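Local structure of regulatory protein (Bacillus megaterium, 4UA1) at residues B[53-58]-B[63-68]; B[69-74]-B[79-84]. The protein probably represses the mercury-resistance operon until the dimer binds mercury(II), which turns it into a transcriptional activator while it stays on the operator DNA. One frame throughout, in Å; residues are numbered along the deposited sequence.

The two contacts show how a hydrophobic core can lie next to a metal site. Both use helix 62-74: contact 1 packs its first half against the end of helix 44-57, and contact 2 packs its second half against the start of the long helix 78-112, which carries the mercury ligand Cys79. Both are largely buried, but contact 1 lies near the centre of the chain and is mainly apolar, whereas contact 2, farther out, brings valines against a carboxylate and has a mercury ion beside it. Met82 of contact 2 joins them, its CE lying 3.7 Å from Leu68 CD1 and 4.0 Å from Met55 SD of contact 1. Each also touches the second subunit.

Contact 1: residues B[53-58]-B[63-68]; sequences KRMQEL and NEIDKL
Met55 fits between Ile65 and Leu68, and the three side chains show how one flexible thioether can join two helices whose axes, over these segments, come no closer than 10.6 Å. Its sulfur meets Leu68 end to end, SD lying 3.6 Å from Leu68 CD1, with Leu68 CD2 a little farther off. The bend at the last torsion (chi3 -66°) then swings the methyl group back across Ile65, where Met55 CE comes to 3.7 Å from Ile65 CG2 and also touches CG1. Ile65 answers with its other branch as well: CG1 lies anti to the carbonyl carbon (chi1 -71°) and carries CD1, at the end of an extended branch, to the root of the methionine, 3.8 Å from Met55 CB. This is the close-packed, buried part of the contact, wholly apolar.

Toward solvent the packing thins. Here Gln56, partly exposed, lies nearly at a right angle to Ile65 and contributes a single methylene, its CG 3.6 Å from Ile65 CD1.

The two segments, their N-to-C directions 129° apart, belong to the DNA-binding region of the MerR family. Phe60, in the short connection between them, touches Met55, Ile65 and Leu68 together. Leu68 also packs on Phe85 of the long helix 78-112, while Leu129 of the second subunit reaches Met55, so the core of this helical pair extends into the dimer interface.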
loop_
_atom_site.group_PDB
_atom_site.type_symbol
_atom_site.label_atom_id
_atom_site.label_comp_id
_atom_site.label_asym_id
_atom_site.label_seq_id
_atom_site.Cartn_x
_atom_site.Cartn_y
_atom_site.Cartn_z
ATOM N N LYS B 53 -3.806 -15.512 -6.137
ATOM C CA LYS B 53 -3.084 -15.180 -4.924
ATOM C C LYS B 53 -1.663 -14.691 -5.273
ATOM O O LYS B 53 -1.212 -13.638 -4.796
ATOM C CB LYS B 53 -3.060 -16.395 -3.976
ATOM C CG LYS B 53 -2.275 -16.197 -2.679
ATOM C CD LYS B 53 -2.913 -15.122 -1.831
ATOM C CE LYS B 53 -2.168 -14.886 -0.534
ATOM N NZ LYS B 53 -2.381 -13.474 -0.088
ATOM N N ARG B 54 -0.966 -15.422 -6.135
ATOM C CA ARG B 54 0.427 -15.079 -6.372
ATOM C C ARG B 54 0.557 -13.823 -7.197
ATOM O O ARG B 54 1.486 -13.050 -6.985
ATOM C CB ARG B 54 1.192 -16.231 -7.024
ATOM C CG ARG B 54 1.294 -17.365 -6.046
ATOM C CD ARG B 54 1.939 -18.591 -6.596
ATOM N NE ARG B 54 1.490 -19.740 -5.821
ATOM C CZ ARG B 54 2.094 -20.924 -5.786
ATOM N NH1 ARG B 54 3.249 -21.127 -6.423
ATOM N NH2 ARG B 54 1.564 -21.888 -5.056
ATOM N N MET B 55 -0.369 -13.607 -8.125
ATOM C CA MET B 55 -0.359 -12.370 -8.888
ATOM C C MET B 55 -0.502 -11.217 -7.927
ATOM O O MET B 55 0.176 -10.196 -8.077
ATOM C CB MET B 55 -1.462 -12.341 -9.955
ATOM C CG MET B 55 -1.087 -13.054 -11.257
ATOM S SD MET B 55 -2.106 -12.588 -12.676
ATOM C CE MET B 55 -3.710 -13.225 -12.206
ATOM N N GLN B 56 -1.355 -11.380 -6.910
ATOM C CA GLN B 56 -1.467 -10.309 -5.926
ATOM C C GLN B 56 -0.205 -10.143 -5.116
ATOM O O GLN B 56 0.135 -9.032 -4.747
ATOM C CB GLN B 56 -2.616 -10.554 -4.993
ATOM C CG GLN B 56 -3.910 -10.026 -5.506
ATOM C CD GLN B 56 -5.052 -10.519 -4.656
ATOM O OE1 GLN B 56 -5.369 -11.720 -4.673
ATOM N NE2 GLN B 56 -5.661 -9.618 -3.887
ATOM N N GLU B 57 0.512 -11.222 -4.853
ATOM C CA GLU B 57 1.778 -11.074 -4.130
ATOM C C GLU B 57 2.809 -10.437 -5.053
ATOM O O GLU B 57 3.831 -9.932 -4.616
ATOM C CB GLU B 57 2.246 -12.425 -3.586
ATOM C CG GLU B 57 1.243 -13.002 -2.564
ATOM C CD GLU B 57 1.510 -14.448 -2.162
ATOM O OE1 GLU B 57 2.119 -15.186 -2.958
ATOM O OE2 GLU B 57 1.080 -14.859 -1.058
ATOM N N LEU B 58 2.519 -10.436 -6.347
ATOM C CA LEU B 58 3.422 -9.826 -7.315
ATOM C C LEU B 58 3.024 -8.392 -7.629
ATOM O O LEU B 58 3.623 -7.768 -8.505
ATOM C CB LEU B 58 3.455 -10.638 -8.608
ATOM C CG LEU B 58 4.112 -12.013 -8.483
ATOM C CD1 LEU B 58 3.981 -12.794 -9.765
ATOM C CD2 LEU B 58 5.557 -11.890 -8.080
ATOM N N ASN B 63 -8.358 -5.530 -9.703
ATOM C CA ASN B 63 -8.880 -5.002 -10.941
ATOM C C ASN B 63 -8.073 -5.414 -12.152
ATOM O O ASN B 63 -8.626 -5.913 -13.139
ATOM C CB ASN B 63 -8.934 -3.489 -10.850
ATOM C CG ASN B 63 -9.804 -2.894 -11.897
ATOM O OD1 ASN B 63 -9.319 -2.208 -12.796
ATOM N ND2 ASN B 63 -11.101 -3.168 -11.814
ATOM N N GLU B 64 -6.760 -5.221 -12.062
ATOM C CA GLU B 64 -5.836 -5.684 -13.089
ATOM C C GLU B 64 -5.984 -7.180 -13.339
ATOM O O GLU B 64 -5.971 -7.650 -14.481
ATOM C CB GLU B 64 -4.405 -5.356 -12.692
ATOM C CG GLU B 64 -4.203 -3.875 -12.563
ATOM C CD GLU B 64 -2.783 -3.459 -12.233
ATOM O OE1 GLU B 64 -2.061 -4.208 -11.529
ATOM O OE2 GLU B 64 -2.426 -2.341 -12.667
ATOM N N ILE B 65 -6.124 -7.932 -12.261
ATOM C CA ILE B 65 -6.253 -9.372 -12.371
ATOM C C ILE B 65 -7.541 -9.742 -13.099
ATOM O O ILE B 65 -7.566 -10.679 -13.899
ATOM C CB ILE B 65 -6.188 -10.001 -10.977
ATOM C CG1 ILE B 65 -4.741 -9.898 -10.443
ATOM C CG2 ILE B 65 -6.682 -11.427 -11.004
ATOM C CD1 ILE B 65 -4.563 -10.364 -9.032
ATOM N N ASP B 66 -8.588 -8.963 -12.854
ATOM C CA ASP B 66 -9.884 -9.099 -13.521
ATOM C C ASP B 66 -9.744 -8.945 -15.042
ATOM O O ASP B 66 -10.231 -9.788 -15.839
ATOM C CB ASP B 66 -10.843 -8.039 -12.980
ATOM C CG ASP B 66 -12.289 -8.315 -13.312
ATOM O OD1 ASP B 66 -12.573 -8.940 -14.349
ATOM O OD2 ASP B 66 -13.154 -7.860 -12.540
ATOM N N LYS B 67 -9.112 -7.838 -15.435
ATOM C CA LYS B 67 -8.899 -7.569 -16.848
ATOM C C LYS B 67 -8.078 -8.692 -17.482
ATOM O O LYS B 67 -8.533 -9.360 -18.430
ATOM C CB LYS B 67 -8.210 -6.213 -17.027
ATOM N N LEU B 68 -6.903 -8.927 -16.905
ATOM C CA LEU B 68 -5.954 -9.916 -17.388
ATOM C C LEU B 68 -6.644 -11.242 -17.617
ATOM O O LEU B 68 -6.496 -11.842 -18.677
ATOM C CB LEU B 68 -4.801 -10.072 -16.386
ATOM C CG LEU B 68 -3.712 -11.148 -16.530
ATOM C CD1 LEU B 68 -2.455 -10.783 -15.729
ATOM C CD2 LEU B 68 -4.200 -12.523 -16.066
#

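Contact 2: residues B[69-74]-B[79-84]; sequences LGVVDR and CRDMYD. With HG (mercury (II) ion), chain C.
Asp81 OD1, part of a carboxylate that lies against Val71, forms a salt bridge with Arg80 NH2, of the preceding residue on its own helix, at 3.6 Å, in the plane of the guanidinium and at its edge. The other oxygen is turned to the valine: Asp81 OD2 is 3.5 Å from Val71 CG1, a van der Waals approach of an acceptor to a methyl group. Val72 runs past Asp81 in the opposite sense, its CG2 4.1 Å from Asp81 CB, and the same methyl looks more loosely toward Met82. Met82 in turn packs on Phe51 of helix 44-57. Over these segments the two helices run nearly antiparallel, at 159°, as a hairpin.

Facing away from helix 69-74, Cys79 holds its sulfur anti to the backbone N (chi1 174°) and binds the mercury through SG at 2.4 Å. Cys114 and Cys123 of the second subunit complete a three-thiolate site.

Asp75 brings a second carboxylate close to Asp81 OD2, which could favour protonation of one of them, while Arg80 would oppose this at Asp81. Because the mercury ligands come from both chains, binding the ion links this hairpin directly to the partner subunit, consistent with a metal-driven switch.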
loop_
_atom_site.group_PDB
_atom_site.type_symbol
_atom_site.label_atom_id
_atom_site.label_comp_id
_atom_site.label_asym_id
_atom_site.label_seq_id
_atom_site.Cartn_x
_atom_site.Cartn_y
_atom_site.Cartn_z
ATOM N N LEU B 69 -7.401 -11.693 -16.625
ATOM C CA LEU B 69 -8.078 -12.964 -16.738
ATOM C C LEU B 69 -9.103 -12.965 -17.873
ATOM O O LEU B 69 -9.247 -13.968 -18.569
ATOM C CB LEU B 69 -8.745 -13.338 -15.413
ATOM C CG LEU B 69 -7.857 -13.962 -14.334
ATOM C CD1 LEU B 69 -8.679 -14.254 -13.080
ATOM C CD2 LEU B 69 -7.204 -15.239 -14.868
ATOM N N GLY B 70 -9.789 -11.842 -18.083
ATOM C CA GLY B 70 -10.712 -11.762 -19.204
ATOM C C GLY B 70 -10.025 -11.973 -20.538
ATOM O O GLY B 70 -10.475 -12.765 -21.395
ATOM N N VAL B 71 -8.921 -11.254 -20.710
ATOM C CA VAL B 71 -8.120 -11.329 -21.926
ATOM C C VAL B 71 -7.535 -12.728 -22.152
ATOM O O VAL B 71 -7.756 -13.341 -23.203
ATOM C CB VAL B 71 -6.995 -10.268 -21.899
ATOM C CG1 VAL B 71 -6.104 -10.381 -23.106
ATOM C CG2 VAL B 71 -7.612 -8.882 -21.847
ATOM N N VAL B 72 -6.810 -13.257 -21.172
ATOM C CA VAL B 72 -6.187 -14.560 -21.367
ATOM C C VAL B 72 -7.255 -15.615 -21.630
ATOM O O VAL B 72 -7.125 -16.420 -22.550
ATOM C CB VAL B 72 -5.335 -15.010 -20.150
ATOM C CG1 VAL B 72 -4.720 -16.380 -20.420
ATOM C CG2 VAL B 72 -4.249 -13.986 -19.831
ATOM N N ASP B 73 -8.341 -15.584 -20.865
ATOM C CA ASP B 73 -9.415 -16.555 -21.079
ATOM C C ASP B 73 -10.019 -16.461 -22.478
ATOM O O ASP B 73 -10.407 -17.475 -23.048
ATOM C CB ASP B 73 -10.526 -16.384 -20.040
ATOM C CG ASP B 73 -10.098 -16.831 -18.638
ATOM O OD1 ASP B 73 -9.073 -17.550 -18.524
ATOM O OD2 ASP B 73 -10.777 -16.443 -17.645
ATOM N N ARG B 74 -10.110 -15.268 -23.057
ATOM C CA ARG B 74 -10.765 -15.238 -24.362
ATOM C C ARG B 74 -9.855 -15.307 -25.605
ATOM O O ARG B 74 -10.358 -15.364 -26.717
ATOM C CB ARG B 74 -11.650 -13.997 -24.425
ATOM C CG ARG B 74 -12.765 -14.088 -23.387
ATOM C CD ARG B 74 -13.762 -12.951 -23.425
ATOM N NE ARG B 74 -14.269 -12.719 -22.073
ATOM C CZ ARG B 74 -14.926 -11.626 -21.686
ATOM N NH1 ARG B 74 -15.184 -10.650 -22.550
ATOM N NH2 ARG B 74 -15.339 -11.511 -20.428
ATOM N N CYS B 79 -0.077 -17.301 -23.964
ATOM C CA CYS B 79 1.286 -17.049 -23.578
ATOM C C CYS B 79 1.699 -15.603 -23.921
ATOM O O CYS B 79 2.274 -14.900 -23.087
ATOM C CB CYS B 79 2.194 -18.067 -24.255
ATOM S SG CYS B 79 3.934 -17.775 -24.005
ATOM N N ARG B 80 1.365 -15.143 -25.124
ATOM C CA ARG B 80 1.717 -13.779 -25.514
ATOM C C ARG B 80 1.038 -12.738 -24.598
ATOM O O ARG B 80 1.675 -11.758 -24.169
ATOM C CB ARG B 80 1.337 -13.525 -26.984
ATOM C CG ARG B 80 1.640 -12.118 -27.478
ATOM C CD ARG B 80 0.870 -11.817 -28.752
ATOM N NE ARG B 80 -0.558 -11.755 -28.450
ATOM C CZ ARG B 80 -1.530 -11.783 -29.360
ATOM N NH1 ARG B 80 -1.223 -11.877 -30.651
ATOM N NH2 ARG B 80 -2.810 -11.726 -28.972
ATOM N N ASP B 81 -0.250 -12.957 -24.316
ATOM C CA ASP B 81 -1.018 -12.053 -23.477
ATOM C C ASP B 81 -0.357 -11.919 -22.137
ATOM O O ASP B 81 -0.071 -10.824 -21.653
ATOM C CB ASP B 81 -2.449 -12.558 -23.271
ATOM C CG ASP B 81 -3.333 -12.375 -24.495
ATOM O OD1 ASP B 81 -3.008 -11.567 -25.394
ATOM O OD2 ASP B 81 -4.377 -13.056 -24.554
ATOM N N MET B 82 -0.106 -13.063 -21.538
ATOM C CA MET B 82 0.429 -13.090 -20.204
ATOM C C MET B 82 1.821 -12.447 -20.148
ATOM O O MET B 82 2.147 -11.721 -19.205
ATOM C CB MET B 82 0.459 -14.522 -19.697
ATOM C CG MET B 82 0.633 -14.561 -18.211
ATOM S SD MET B 82 -0.642 -13.626 -17.379
ATOM C CE MET B 82 0.180 -13.376 -15.813
ATOM N N TYR B 83 2.610 -12.688 -21.192
ATOM C CA TYR B 83 3.925 -12.086 -21.345
ATOM C C TYR B 83 3.856 -10.565 -21.319
ATOM O O TYR B 83 4.606 -9.883 -20.574
ATOM C CB TYR B 83 4.542 -12.603 -22.645
ATOM C CG TYR B 83 5.917 -12.083 -23.006
ATOM C CD1 TYR B 83 7.057 -12.559 -22.366
ATOM C CD2 TYR B 83 6.083 -11.186 -24.065
ATOM C CE1 TYR B 83 8.313 -12.104 -22.730
ATOM C CE2 TYR B 83 7.334 -10.734 -24.439
ATOM C CZ TYR B 83 8.451 -11.200 -23.777
ATOM O OH TYR B 83 9.707 -10.759 -24.159
ATOM N N ASP B 84 2.966 -10.045 -22.160
ATOM C CA ASP B 84 2.682 -8.606 -22.229
ATOM C C ASP B 84 2.256 -7.989 -20.900
ATOM O O ASP B 84 2.780 -6.947 -20.506
ATOM C CB ASP B 84 1.606 -8.341 -23.266
ATOM C CG ASP B 84 2.120 -8.516 -24.643
ATOM O OD1 ASP B 84 3.355 -8.475 -24.788
ATOM O OD2 ASP B 84 1.317 -8.662 -25.577
HETATM HG HG HG C . 4.022 -17.130 -21.656
#